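Lactaldehyde dehydrogenase (Escherichia coli, PDB 2IMP) catalyses the irreversible, NAD(+)-dependent oxidation of L-lactaldehyde to L-lactate, acts as well on glycolaldehyde and L-glyceraldehyde, and works in L-fucose and L-rhamnose degradation. Local coordinates at residues V105-D110 with E443-F448; G94-I97 with V103-A106; N153-L158 with E179-N184; R80-E85 with V192-L197. All coordinates share one frame; numbering follows the deposited sequence.

How the contacts relate
Contacts 1, 2 and 3 lie round the start of helix 155-168 and the lactate site. Contacts 1 and 2 share V105 and A106 of helix 98-116, and their centres are 14 Å apart. Contact 2 leads into contact 3, with centres 10 Å apart: E104 OE2 is 2.9 Å from F157 N, a probable hydrogen bond. Contacts 1 and 3 both touch lactate, through E443 and F154, and F107 packs on F157 between them. Contact 3 also holds the cofactor, through E179 and F180. Contact 4 lies away from these sites but joins contact 1 by the salt bridge of R80 NH2 with D110 OD1, 2.9 Å long. Contacts 3 and 4 both use helix 183-195.

Contact 1: residues V105-D110 with E443-F448; sequences VAFTAD and EAMQGF. With LAC (lactic acid), chain E.
M445 reaches from a type I beta turn, A444-G447, to F107 on helix 98-116. The turn belongs to the loop between strands 434-437 and 452-453 of the aldehyde dehydrogenase fold. The apolar part is carried by the thioether end. M445 CE lies 3.4 Å from F107 CE1 and approaches the ring obliquely. The two side chains pass each other in opposite directions. M445 runs out straight at chi2 and then bends at chi3 (81°), which brings CE near F107 CE1 and to D110 CB, 4.1 Å away. M445 SD is 4.0 Å from D110 O. Y111 and Y114 pack on the same methionine, as does R120 of a third subunit.

The polar part belongs to E443, a lactate-binding residue. Its OE2 lies 2.7 Å from LAC O and 2.9 Å from LAC OXT. OE2 also forms a salt bridge with R161, which itself binds lactate. With alanine in place of E443, R161 would probably lose its acidic mate and the lactate carboxylate a polar neighbour. Q446 NE2 is tied to Q128 and D130 of a second subunit, so the loop is also part of the tetramer interface. The turn itself is closed by G447 N donating to A444 O at 3.0 Å.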
loop_
_atom_site.group_PDB
_atom_site.type_symbol
_atom_site.label_atom_id
_atom_site.label_comp_id
_atom_site.label_asym_id
_atom_site.label_seq_id
_atom_site.Cartn_x
_atom_site.Cartn_y
_atom_site.Cartn_z
ATOM N N VAL A 105 31.939 -1.502 -4.202
ATOM C CA VAL A 105 31.966 -2.718 -3.393
ATOM C C VAL A 105 31.198 -2.575 -2.057
ATOM O O VAL A 105 30.367 -3.414 -1.712
ATOM C CB VAL A 105 33.420 -3.164 -3.105
ATOM C CG1 VAL A 105 33.429 -4.349 -2.126
ATOM C CG2 VAL A 105 34.103 -3.565 -4.417
ATOM N N ALA A 106 31.487 -1.504 -1.320
ATOM C CA ALA A 106 30.789 -1.263 -0.065
ATOM C C ALA A 106 29.264 -1.081 -0.285
ATOM O O ALA A 106 28.450 -1.615 0.463
ATOM C CB ALA A 106 31.371 -0.038 0.619
ATOM N N PHE A 107 28.908 -0.332 -1.327
ATOM C CA PHE A 107 27.505 -0.103 -1.665
ATOM C C PHE A 107 26.776 -1.415 -2.033
ATOM O O PHE A 107 25.628 -1.629 -1.645
ATOM C CB PHE A 107 27.395 0.880 -2.838
ATOM C CG PHE A 107 25.976 1.245 -3.200
ATOM C CD1 PHE A 107 25.215 2.053 -2.363
ATOM C CD2 PHE A 107 25.406 0.787 -4.387
ATOM C CE1 PHE A 107 23.894 2.397 -2.703
ATOM C CE2 PHE A 107 24.086 1.125 -4.734
ATOM C CZ PHE A 107 23.336 1.930 -3.897
ATOM N N THR A 108 27.463 -2.272 -2.788
ATOM C CA THR A 108 26.905 -3.553 -3.181
ATOM C C THR A 108 26.524 -4.420 -1.957
ATOM O O THR A 108 25.455 -5.034 -1.922
ATOM C CB THR A 108 27.898 -4.322 -4.085
ATOM O OG1 THR A 108 28.102 -3.578 -5.289
ATOM C CG2 THR A 108 27.357 -5.696 -4.449
ATOM N N ALA A 109 27.410 -4.442 -0.963
ATOM C CA ALA A 109 27.152 -5.181 0.261
ATOM C C ALA A 109 25.953 -4.588 1.023
ATOM O O ALA A 109 25.090 -5.321 1.501
ATOM C CB ALA A 109 28.394 -5.175 1.160
ATOM N N ASP A 110 25.917 -3.262 1.133
ATOM C CA ASP A 110 24.794 -2.613 1.800
ATOM C C ASP A 110 23.473 -2.851 1.038
ATOM O O ASP A 110 22.422 -3.057 1.638
ATOM C CB ASP A 110 25.030 -1.105 1.941
ATOM C CG ASP A 110 26.208 -0.776 2.840
ATOM O OD1 ASP A 110 26.524 -1.577 3.744
ATOM O OD2 ASP A 110 26.809 0.297 2.649
ATOM N N GLU A 443 21.150 7.375 -7.777
ATOM C CA GLU A 443 19.972 6.739 -7.202
ATOM C C GLU A 443 20.165 6.025 -5.847
ATOM O O GLU A 443 21.156 5.334 -5.624
ATOM C CB GLU A 443 19.362 5.741 -8.201
ATOM C CG GLU A 443 20.261 4.563 -8.545
ATOM C CD GLU A 443 21.067 4.789 -9.813
ATOM O OE1 GLU A 443 21.599 5.907 -9.997
ATOM O OE2 GLU A 443 21.173 3.843 -10.625
ATOM N N ALA A 444 19.197 6.219 -4.961
ATOM C CA ALA A 444 19.210 5.579 -3.656
ATOM C C ALA A 444 18.690 4.127 -3.743
ATOM O O ALA A 444 17.856 3.819 -4.604
ATOM C CB ALA A 444 18.349 6.382 -2.679
ATOM N N MET A 445 19.174 3.248 -2.870
ATOM C CA MET A 445 18.708 1.870 -2.920
ATOM C C MET A 445 17.196 1.718 -2.663
ATOM O O MET A 445 16.583 0.766 -3.136
ATOM C CB MET A 445 19.507 0.979 -1.960
ATOM C CG MET A 445 19.514 1.399 -0.498
ATOM S SD MET A 445 20.715 0.395 0.436
ATOM C CE MET A 445 22.242 1.219 0.036
ATOM N N GLN A 446 16.613 2.669 -1.934
ATOM C CA GLN A 446 15.179 2.630 -1.656
ATOM C C GLN A 446 14.311 3.374 -2.715
ATOM O O GLN A 446 13.094 3.481 -2.565
ATOM C CB GLN A 446 14.870 3.199 -0.260
ATOM C CG GLN A 446 15.201 4.677 -0.078
ATOM C CD GLN A 446 16.597 4.901 0.484
ATOM O OE1 GLN A 446 17.568 4.297 0.030
ATOM N NE2 GLN A 446 16.700 5.780 1.475
ATOM N N GLY A 447 14.946 3.882 -3.765
ATOM C CA GLY A 447 14.192 4.565 -4.804
ATOM C C GLY A 447 13.754 3.576 -5.873
ATOM O O GLY A 447 13.599 2.384 -5.608
ATOM N N PHE A 448 13.525 4.065 -7.082
ATOM C CA PHE A 448 13.142 3.196 -8.185
ATOM C C PHE A 448 13.783 3.659 -9.501
ATOM O O PHE A 448 13.333 4.618 -10.131
ATOM C CB PHE A 448 11.608 3.117 -8.325
ATOM C CG PHE A 448 11.129 2.034 -9.283
ATOM C CD1 PHE A 448 11.731 0.774 -9.302
ATOM C CD2 PHE A 448 10.045 2.261 -10.133
ATOM C CE1 PHE A 448 11.269 -0.243 -10.153
ATOM C CE2 PHE A 448 9.570 1.258 -10.988
ATOM C CZ PHE A 448 10.185 -0.005 -10.996
HETATM C C LAC E . 23.138 2.876 -12.947
HETATM C CA LAC E . 24.049 2.202 -13.929
HETATM C CB LAC E . 25.163 1.461 -13.169
HETATM O O LAC E . 21.950 2.558 -12.889
HETATM O OHN LAC E . 23.317 1.226 -14.691
HETATM O OXT LAC E . 23.618 3.853 -12.171
#

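Contact 2: residues G94-I97 with V103-A106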
loop_
_atom_site.group_PDB
_atom_site.type_symbol
_atom_site.label_atom_id
_atom_site.label_comp_id
_atom_site.label_asym_id
_atom_site.label_seq_id
_atom_site.Cartn_x
_atom_site.Cartn_y
_atom_site.Cartn_z
ATOM N N GLY A 94 37.928 -2.818 -15.061
ATOM C CA GLY A 94 36.978 -1.781 -15.425
ATOM C C GLY A 94 37.588 -0.411 -15.667
ATOM O O GLY A 94 36.951 0.464 -16.263
ATOM N N GLY A 95 38.811 -0.210 -15.195
ATOM C CA GLY A 95 39.467 1.065 -15.396
ATOM C C GLY A 95 38.955 2.220 -14.554
ATOM O O GLY A 95 39.280 3.377 -14.827
ATOM N N LYS A 96 38.143 1.938 -13.542
ATOM C CA LYS A 96 37.666 3.025 -12.704
ATOM C C LYS A 96 38.638 3.353 -11.549
ATOM O O LYS A 96 39.380 2.483 -11.087
ATOM C CB LYS A 96 36.272 2.721 -12.142
ATOM C CG LYS A 96 36.195 1.545 -11.197
ATOM C CD LYS A 96 34.969 1.673 -10.291
ATOM C CE LYS A 96 33.667 1.767 -11.082
ATOM N NZ LYS A 96 32.516 2.151 -10.214
ATOM N N ILE A 97 38.634 4.603 -11.107
ATOM C CA ILE A 97 39.525 5.022 -10.036
ATOM C C ILE A 97 39.299 4.282 -8.706
ATOM O O ILE A 97 38.167 3.931 -8.361
ATOM C CB ILE A 97 39.421 6.542 -9.802
ATOM C CG1 ILE A 97 38.026 6.905 -9.297
ATOM C CG2 ILE A 97 39.713 7.280 -11.113
ATOM C CD1 ILE A 97 37.867 8.374 -8.949
ATOM N N VAL A 103 33.844 2.375 -3.269
ATOM C CA VAL A 103 32.462 2.723 -3.001
ATOM C C VAL A 103 31.491 1.680 -3.598
ATOM O O VAL A 103 30.571 1.216 -2.921
ATOM C CB VAL A 103 32.123 4.127 -3.554
ATOM C CG1 VAL A 103 30.624 4.371 -3.489
ATOM C CG2 VAL A 103 32.851 5.189 -2.732
ATOM N N GLU A 104 31.721 1.305 -4.855
ATOM C CA GLU A 104 30.871 0.301 -5.478
ATOM C C GLU A 104 30.786 -1.002 -4.644
ATOM O O GLU A 104 29.701 -1.529 -4.415
ATOM C CB GLU A 104 31.366 -0.047 -6.883
ATOM C CG GLU A 104 30.408 -0.983 -7.613
ATOM C CD GLU A 104 30.899 -1.414 -8.984
ATOM O OE1 GLU A 104 31.819 -0.767 -9.524
ATOM O OE2 GLU A 104 30.351 -2.398 -9.523
ATOM N N VAL A 105 31.939 -1.502 -4.202
ATOM C CA VAL A 105 31.966 -2.718 -3.393
ATOM C C VAL A 105 31.198 -2.575 -2.057
ATOM O O VAL A 105 30.367 -3.414 -1.712
ATOM C CB VAL A 105 33.420 -3.164 -3.105
ATOM C CG1 VAL A 105 33.429 -4.349 -2.126
ATOM C CG2 VAL A 105 34.103 -3.565 -4.417
ATOM N N ALA A 106 31.487 -1.504 -1.320
ATOM C CA ALA A 106 30.789 -1.263 -0.065
ATOM C C ALA A 106 29.264 -1.081 -0.285
ATOM O O ALA A 106 28.450 -1.615 0.463
ATOM C CB ALA A 106 31.371 -0.038 0.619
#
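The carboxylate of E104 is met at OE1 by the ammonium NZ of K96, on the anti side and 31° out of the carboxylate plane. This is a salt bridge and a hydrogen bond, with K96 NZ 3.1 Å from E104 OE1. The other oxygen, OE2, takes a hydrogen bond from F157 N, so the two oxygens have different partners. A second flat group, the F154 ring, is in a cation-pi contact with K96.

The two chains cross at about a right angle. E104 stretches out straight from its helix, its CG anti to the backbone N (chi1 -174°). K96 bends at chi3 (58°) near its end, and its CE comes within 3.5 Å of E104 OE1. Both residues are buried, and the bridge probably offsets part of each charge, with F157 N and the F154 ring as further partners. The bridge joins the loop after helix 83-94 to helix 98-116. E104 is about 7 Å from lactate, side chain to ligand. The arrangement is a second shell behind F154 of the lactate pocket.

Contact 3: residues N153-L158 with E179-N184. With NAI (1,4-dihydronicotinamide adenine dinucleotide), chain D; LAC (lactic acid), chain E.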
loop_
_atom_site.group_PDB
_atom_site.type_symbol
_atom_site.label_atom_id
_atom_site.label_comp_id
_atom_site.label_asym_id
_atom_site.label_seq_id
_atom_site.Cartn_x
_atom_site.Cartn_y
_atom_site.Cartn_z
ATOM N N ASN A 153 30.098 -1.361 -16.868
ATOM C CA ASN A 153 30.029 -0.282 -15.884
ATOM C C ASN A 153 29.303 -0.734 -14.594
ATOM O O ASN A 153 28.215 -1.306 -14.662
ATOM C CB ASN A 153 29.323 0.935 -16.493
ATOM C CG ASN A 153 29.604 2.214 -15.725
ATOM O OD1 ASN A 153 30.761 2.566 -15.489
ATOM N ND2 ASN A 153 28.546 2.922 -15.334
ATOM N N PHE A 154 29.899 -0.462 -13.436
ATOM C CA PHE A 154 29.321 -0.929 -12.178
ATOM C C PHE A 154 28.982 -2.431 -12.265
ATOM O O PHE A 154 27.910 -2.871 -11.845
ATOM C CB PHE A 154 28.054 -0.141 -11.825
ATOM C CG PHE A 154 28.313 1.282 -11.428
ATOM C CD1 PHE A 154 28.402 2.283 -12.389
ATOM C CD2 PHE A 154 28.522 1.615 -10.093
ATOM C CE1 PHE A 154 28.670 3.602 -12.024
ATOM C CE2 PHE A 154 28.791 2.930 -9.720
ATOM C CZ PHE A 154 28.876 3.921 -10.691
ATOM N N PRO A 155 29.916 -3.225 -12.816
ATOM C CA PRO A 155 29.759 -4.670 -12.993
ATOM C C PRO A 155 29.443 -5.457 -11.711
ATOM O O PRO A 155 28.606 -6.359 -11.729
ATOM C CB PRO A 155 31.092 -5.084 -13.607
ATOM C CG PRO A 155 32.050 -4.154 -12.925
ATOM C CD PRO A 155 31.322 -2.829 -13.041
ATOM N N PHE A 156 30.127 -5.121 -10.621
ATOM C CA PHE A 156 29.912 -5.815 -9.360
ATOM C C PHE A 156 28.531 -5.509 -8.758
ATOM O O PHE A 156 27.756 -6.421 -8.444
ATOM C CB PHE A 156 31.011 -5.438 -8.364
ATOM C CG PHE A 156 31.106 -6.359 -7.181
ATOM C CD1 PHE A 156 31.420 -7.705 -7.356
ATOM C CD2 PHE A 156 30.862 -5.888 -5.891
ATOM C CE1 PHE A 156 31.514 -8.568 -6.256
ATOM C CE2 PHE A 156 30.954 -6.742 -4.784
ATOM C CZ PHE A 156 31.269 -8.085 -4.968
ATOM N N PHE A 157 28.235 -4.221 -8.610
ATOM C CA PHE A 157 26.947 -3.813 -8.086
ATOM C C PHE A 157 25.774 -4.432 -8.871
ATOM O O PHE A 157 24.826 -4.951 -8.284
ATOM C CB PHE A 157 26.823 -2.286 -8.116
ATOM C CG PHE A 157 25.422 -1.794 -7.890
ATOM C CD1 PHE A 157 24.739 -2.108 -6.718
ATOM C CD2 PHE A 157 24.778 -1.026 -8.855
ATOM C CE1 PHE A 157 23.432 -1.674 -6.513
ATOM C CE2 PHE A 157 23.471 -0.584 -8.660
ATOM C CZ PHE A 157 22.796 -0.905 -7.489
ATOM N N LEU A 158 25.854 -4.384 -10.196
ATOM C CA LEU A 158 24.783 -4.943 -11.000
ATOM C C LEU A 158 24.517 -6.441 -10.758
ATOM O O LEU A 158 23.415 -6.923 -11.021
ATOM C CB LEU A 158 25.017 -4.653 -12.480
ATOM C CG LEU A 158 24.754 -3.173 -12.793
ATOM C CD1 LEU A 158 25.031 -2.897 -14.248
ATOM C CD2 LEU A 158 23.311 -2.823 -12.468
ATOM N N GLU A 179 31.828 -9.745 -20.984
ATOM C CA GLU A 179 33.094 -10.395 -21.293
ATOM C C GLU A 179 34.326 -9.515 -20.974
ATOM O O GLU A 179 35.445 -10.012 -20.874
ATOM C CB GLU A 179 33.147 -10.825 -22.766
ATOM C CG GLU A 179 32.862 -9.720 -23.771
ATOM C CD GLU A 179 31.402 -9.680 -24.192
ATOM O OE1 GLU A 179 31.136 -9.845 -25.402
ATOM O OE2 GLU A 179 30.521 -9.492 -23.315
ATOM N N PHE A 180 34.085 -8.215 -20.815
ATOM C CA PHE A 180 35.139 -7.258 -20.505
ATOM C C PHE A 180 35.436 -7.125 -19.002
ATOM O O PHE A 180 36.534 -6.728 -18.612
ATOM C CB PHE A 180 34.776 -5.873 -21.041
ATOM C CG PHE A 180 34.560 -5.838 -22.515
ATOM C CD1 PHE A 180 35.602 -6.132 -23.388
ATOM C CD2 PHE A 180 33.310 -5.532 -23.039
ATOM C CE1 PHE A 180 35.402 -6.131 -24.763
ATOM C CE2 PHE A 180 33.101 -5.530 -24.411
ATOM C CZ PHE A 180 34.149 -5.829 -25.273
ATOM N N THR A 181 34.447 -7.455 -18.175
ATOM C CA THR A 181 34.598 -7.350 -16.725
ATOM C C THR A 181 34.034 -8.565 -15.934
ATOM O O THR A 181 33.162 -8.415 -15.078
ATOM C CB THR A 181 33.913 -6.055 -16.204
ATOM O OG1 THR A 181 32.517 -6.080 -16.535
ATOM C CG2 THR A 181 34.540 -4.820 -16.839
ATOM N N PRO A 182 34.550 -9.770 -16.210
ATOM C CA PRO A 182 34.085 -10.980 -15.531
ATOM C C PRO A 182 34.783 -11.314 -14.193
ATOM O O PRO A 182 34.231 -12.042 -13.365
ATOM C CB PRO A 182 34.345 -12.056 -16.569
ATOM C CG PRO A 182 35.671 -11.608 -17.128
ATOM C CD PRO A 182 35.471 -10.111 -17.312
ATOM N N ASN A 183 35.987 -10.788 -13.999
ATOM C CA ASN A 183 36.752 -11.084 -12.794
ATOM C C ASN A 183 36.049 -10.810 -11.465
ATOM O O ASN A 183 36.060 -11.660 -10.571
ATOM C CB ASN A 183 38.098 -10.370 -12.845
ATOM C CG ASN A 183 38.930 -10.828 -14.015
ATOM O OD1 ASN A 183 38.771 -11.954 -14.481
ATOM N ND2 ASN A 183 39.822 -9.969 -14.494
ATOM N N ASN A 184 35.451 -9.631 -11.348
ATOM C CA ASN A 184 34.721 -9.290 -10.142
ATOM C C ASN A 184 33.563 -10.282 -9.908
ATOM O O ASN A 184 33.217 -10.591 -8.769
ATOM C CB ASN A 184 34.172 -7.866 -10.248
ATOM C CG ASN A 184 33.152 -7.719 -11.355
ATOM O OD1 ASN A 184 31.967 -8.046 -11.166
ATOM N ND2 ASN A 184 33.578 -7.248 -12.506
HETATM P PA NAI D . 26.268 -4.124 -24.066
HETATM O O1A NAI D . 24.833 -4.237 -24.372
HETATM O O2A NAI D . 27.149 -4.120 -25.320
HETATM O O5B NAI D . 26.691 -5.323 -23.100
HETATM C C5B NAI D . 26.054 -5.600 -21.862
HETATM C C4B NAI D . 25.758 -7.099 -21.693
HETATM O O4B NAI D . 24.855 -7.569 -22.697
HETATM C C3B NAI D . 26.994 -8.006 -21.800
HETATM O O3B NAI D . 26.956 -9.005 -20.785
HETATM C C2B NAI D . 26.898 -8.543 -23.214
HETATM O O2B NAI D . 27.602 -9.731 -23.466
HETATM C C1B NAI D . 25.408 -8.678 -23.402
HETATM N N9A NAI D . 24.975 -8.661 -24.831
HETATM C C8A NAI D . 25.433 -7.907 -25.911
HETATM N N7A NAI D . 24.718 -8.259 -27.023
HETATM C C5A NAI D . 23.825 -9.212 -26.679
HETATM C C6A NAI D . 22.849 -9.924 -27.406
HETATM N N6A NAI D . 22.679 -9.711 -28.710
HETATM N N1A NAI D . 22.055 -10.873 -26.745
HETATM C C2A NAI D . 22.224 -11.109 -25.373
HETATM N N3A NAI D . 23.197 -10.396 -24.655
HETATM C C4A NAI D . 23.976 -9.464 -25.300
HETATM O O3 NAI D . 26.415 -2.764 -23.227
HETATM P PN NAI D . 27.712 -2.237 -22.427
HETATM O O1N NAI D . 28.235 -3.277 -21.524
HETATM O O2N NAI D . 27.331 -0.921 -21.811
HETATM O O5D NAI D . 28.717 -1.940 -23.661
HETATM C C5D NAI D . 29.812 -2.738 -24.035
HETATM C C4D NAI D . 30.419 -2.105 -25.266
HETATM O O4D NAI D . 31.362 -3.009 -25.836
HETATM C C3D NAI D . 29.613 -1.595 -26.482
HETATM O O3D NAI D . 29.575 -0.181 -26.483
HETATM C C2D NAI D . 30.300 -2.155 -27.699
HETATM O O2D NAI D . 30.385 -1.231 -28.759
HETATM C C1D NAI D . 31.639 -2.586 -27.153
HETATM N N1N NAI D . 32.248 -3.654 -28.009
HETATM C C2N NAI D . 31.882 -4.979 -27.745
HETATM C C3N NAI D . 32.435 -6.029 -28.526
HETATM C C7N NAI D . 32.057 -7.468 -28.255
HETATM O O7N NAI D . 32.621 -8.466 -29.039
HETATM N N7N NAI D . 31.203 -7.835 -27.298
HETATM C C4N NAI D . 33.362 -5.697 -29.570
HETATM C C5N NAI D . 33.721 -4.341 -29.824
HETATM C C6N NAI D . 33.150 -3.324 -29.025
HETATM C C LAC E . 23.138 2.876 -12.947
HETATM C CA LAC E . 24.049 2.202 -13.929
HETATM C CB LAC E . 25.163 1.461 -13.169
HETATM O O LAC E . 21.950 2.558 -12.889
HETATM O OHN LAC E . 23.317 1.226 -14.691
HETATM O OXT LAC E . 23.618 3.853 -12.171
HETATM O O HOH W 1 30.000 -8.496 -13.093
#
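N184 OD1 takes a hydrogen bond from a water at 2.8 Å, and the same water reaches P155 O in a weaker bond. The water probably shares its protons among several acceptors. It links the start of helix 155-168 to helix 183-195. The amide ND2 of N184 donates weakly to T181 O, 2.9 Å away, which helps to fix the rotation of the amide. The side chain of N184 crosses P155 at about a right angle, with ND2 3.5 Å from P155 CB. T181 OG1 meets the same CB at 3.4 Å. The F156 ring stands almost perpendicular to the N184 amide (88°), with OD1 in the ring plane at its edge.

Both segments also carry ligands. F154 CD1 lies 3.4 Å from the methyl CB of lactate. E179 bends at chi2 (-94°) and holds the cofactor by both oxygens: OE2 accepts from the 2'-hydroxyl O2B of the adenosine ribose of NAI at 2.9 Å, and OE1 accepts weakly from the NAI amide N7N at 2.8 Å. Replacing E179 by alanine would probably deprive both donors of this acceptor and leave the carboxamide freer to turn. F180 has the ring atom C2N of NAI at its edge, in plane. This is the NAD site of an aldehyde dehydrogenase, where an acid at the 2'-hydroxyl of the adenosine ribose is consistent with a preference for NAD over NADP.

Contact 4: residues R80-E85 with V192-L197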
loop_
_atom_site.group_PDB
_atom_site.type_symbol
_atom_site.label_atom_id
_atom_site.label_comp_id
_atom_site.label_asym_id
_atom_site.label_seq_id
_atom_site.Cartn_x
_atom_site.Cartn_y
_atom_site.Cartn_z
ATOM N N ARG A 80 32.256 -7.894 2.190
ATOM C CA ARG A 80 32.978 -6.925 3.002
ATOM C C ARG A 80 34.364 -7.456 3.444
ATOM O O ARG A 80 35.335 -6.706 3.505
ATOM C CB ARG A 80 32.151 -6.530 4.231
ATOM C CG ARG A 80 30.855 -5.801 3.890
ATOM C CD ARG A 80 30.215 -5.155 5.120
ATOM N NE ARG A 80 28.966 -4.475 4.778
ATOM C CZ ARG A 80 27.766 -5.045 4.807
ATOM N NH1 ARG A 80 27.639 -6.315 5.178
ATOM N NH2 ARG A 80 26.693 -4.352 4.441
ATOM N N GLU A 81 34.430 -8.753 3.739
ATOM C CA GLU A 81 35.686 -9.390 4.132
ATOM C C GLU A 81 36.764 -9.334 3.018
ATOM O O GLU A 81 37.959 -9.259 3.292
ATOM C CB GLU A 81 35.439 -10.855 4.509
ATOM C CG GLU A 81 34.863 -11.072 5.896
ATOM C CD GLU A 81 34.386 -12.499 6.106
ATOM O OE1 GLU A 81 35.148 -13.435 5.780
ATOM O OE2 GLU A 81 33.250 -12.690 6.597
ATOM N N ARG A 82 36.312 -9.375 1.771
ATOM C CA ARG A 82 37.209 -9.324 0.625
ATOM C C ARG A 82 37.128 -8.000 -0.168
ATOM O O ARG A 82 37.575 -7.930 -1.315
ATOM C CB ARG A 82 36.898 -10.485 -0.321
ATOM C CG ARG A 82 37.031 -11.839 0.333
ATOM C CD ARG A 82 36.719 -12.972 -0.627
ATOM N NE ARG A 82 37.086 -14.248 -0.024
ATOM C CZ ARG A 82 37.141 -15.405 -0.675
ATOM N NH1 ARG A 82 36.850 -15.469 -1.966
ATOM N NH2 ARG A 82 37.523 -16.499 -0.032
ATOM N N ALA A 83 36.567 -6.969 0.460
ATOM C CA ALA A 83 36.394 -5.665 -0.174
ATOM C C ALA A 83 37.607 -5.138 -0.993
ATOM O O ALA A 83 37.491 -4.890 -2.193
ATOM C CB ALA A 83 35.982 -4.630 0.879
ATOM N N SER A 84 38.752 -4.966 -0.343
ATOM C CA SER A 84 39.928 -4.471 -1.052
ATOM C C SER A 84 40.324 -5.362 -2.250
ATOM O O SER A 84 40.704 -4.862 -3.311
ATOM C CB SER A 84 41.110 -4.325 -0.086
ATOM O OG SER A 84 41.462 -5.575 0.481
ATOM N N GLU A 85 40.227 -6.673 -2.067
ATOM C CA GLU A 85 40.544 -7.602 -3.141
ATOM C C GLU A 85 39.625 -7.402 -4.372
ATOM O O GLU A 85 40.089 -7.352 -5.514
ATOM C CB GLU A 85 40.409 -9.046 -2.647
ATOM C CG GLU A 85 40.841 -10.100 -3.657
ATOM C CD GLU A 85 40.356 -11.501 -3.294
ATOM O OE1 GLU A 85 40.437 -11.884 -2.103
ATOM O OE2 GLU A 85 39.901 -12.221 -4.210
ATOM N N VAL A 192 29.848 -17.040 -2.847
ATOM C CA VAL A 192 28.646 -17.856 -2.848
ATOM C C VAL A 192 28.983 -19.331 -2.564
ATOM O O VAL A 192 28.306 -20.014 -1.790
ATOM C CB VAL A 192 27.928 -17.764 -4.212
ATOM C CG1 VAL A 192 26.844 -18.833 -4.313
ATOM C CG2 VAL A 192 27.325 -16.366 -4.384
ATOM N N ASP A 193 30.047 -19.800 -3.203
ATOM C CA ASP A 193 30.489 -21.172 -3.011
ATOM C C ASP A 193 31.011 -21.425 -1.582
ATOM O O ASP A 193 30.672 -22.422 -0.952
ATOM C CB ASP A 193 31.588 -21.509 -4.012
ATOM C CG ASP A 193 31.906 -22.984 -4.043
ATOM O OD1 ASP A 193 33.102 -23.326 -4.022
ATOM O OD2 ASP A 193 30.960 -23.801 -4.095
ATOM N N GLU A 194 31.819 -20.495 -1.086
ATOM C CA GLU A 194 32.378 -20.607 0.254
ATOM C C GLU A 194 31.349 -20.625 1.396
ATOM O O GLU A 194 31.511 -21.373 2.355
ATOM C CB GLU A 194 33.376 -19.483 0.502
ATOM C CG GLU A 194 34.773 -19.811 0.046
ATOM C CD GLU A 194 35.666 -18.589 0.003
ATOM O OE1 GLU A 194 35.580 -17.755 0.936
ATOM O OE2 GLU A 194 36.455 -18.471 -0.963
ATOM N N ILE A 195 30.307 -19.802 1.293
ATOM C CA ILE A 195 29.295 -19.773 2.343
ATOM C C ILE A 195 28.282 -20.917 2.243
ATOM O O ILE A 195 27.443 -21.089 3.116
ATOM C CB ILE A 195 28.519 -18.443 2.365
ATOM C CG1 ILE A 195 27.711 -18.286 1.072
ATOM C CG2 ILE A 195 29.492 -17.286 2.550
ATOM C CD1 ILE A 195 26.560 -17.338 1.202
ATOM N N GLY A 196 28.367 -21.676 1.156
ATOM C CA GLY A 196 27.490 -22.816 0.976
ATOM C C GLY A 196 26.072 -22.617 0.476
ATOM O O GLY A 196 25.215 -23.465 0.747
ATOM N N LEU A 197 25.798 -21.525 -0.236
ATOM C CA LEU A 197 24.450 -21.321 -0.762
ATOM C C LEU A 197 23.922 -22.598 -1.467
ATOM O O LEU A 197 24.639 -23.207 -2.261
ATOM C CB LEU A 197 24.439 -20.164 -1.767
ATOM C CG LEU A 197 23.058 -19.699 -2.251
ATOM C CD1 LEU A 197 22.346 -18.982 -1.105
ATOM C CD2 LEU A 197 23.198 -18.756 -3.453
#
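R82 and E194 approach each other from opposite directions and join their charged ends in a salt bridge at the protein surface. R82 reaches across with a fully stretched chain. Its CG lies opposite the carbonyl carbon (chi1 -59°), and the chain is straight from CG to NE. E194 has a chi1 of -87° and runs extended beyond CG toward R82.

The flat groups do not lie in one plane in the model. Guanidinium and carboxylate are 63° apart, and E194 OE1 sits over one face of the guanidinium. The modelled distance from R82 NH2 to E194 OE2 is 2.4 Å, which is very short, and NH2 is placed too close to its neighbour. The two charged groups are paired in the model, but the 2.4 Å distance and the way the flat groups meet are doubtful. K190 and I191, on the same helix as E194, touch the R82 side chain. E81 brings a second acid to the area: its OE1 is 6.5 Å from E194 OE1, and R82 probably eases that repulsion.

R82 lies where helix 65-81 ends and is the N-cap residue of helix 83-94. The bridge thus ties a break between two helices to the end of helix 183-195. That end is a Schellman motif at G196, with G196 N hydrogen-bonded to D193 O and L197 N weakly to V192 O.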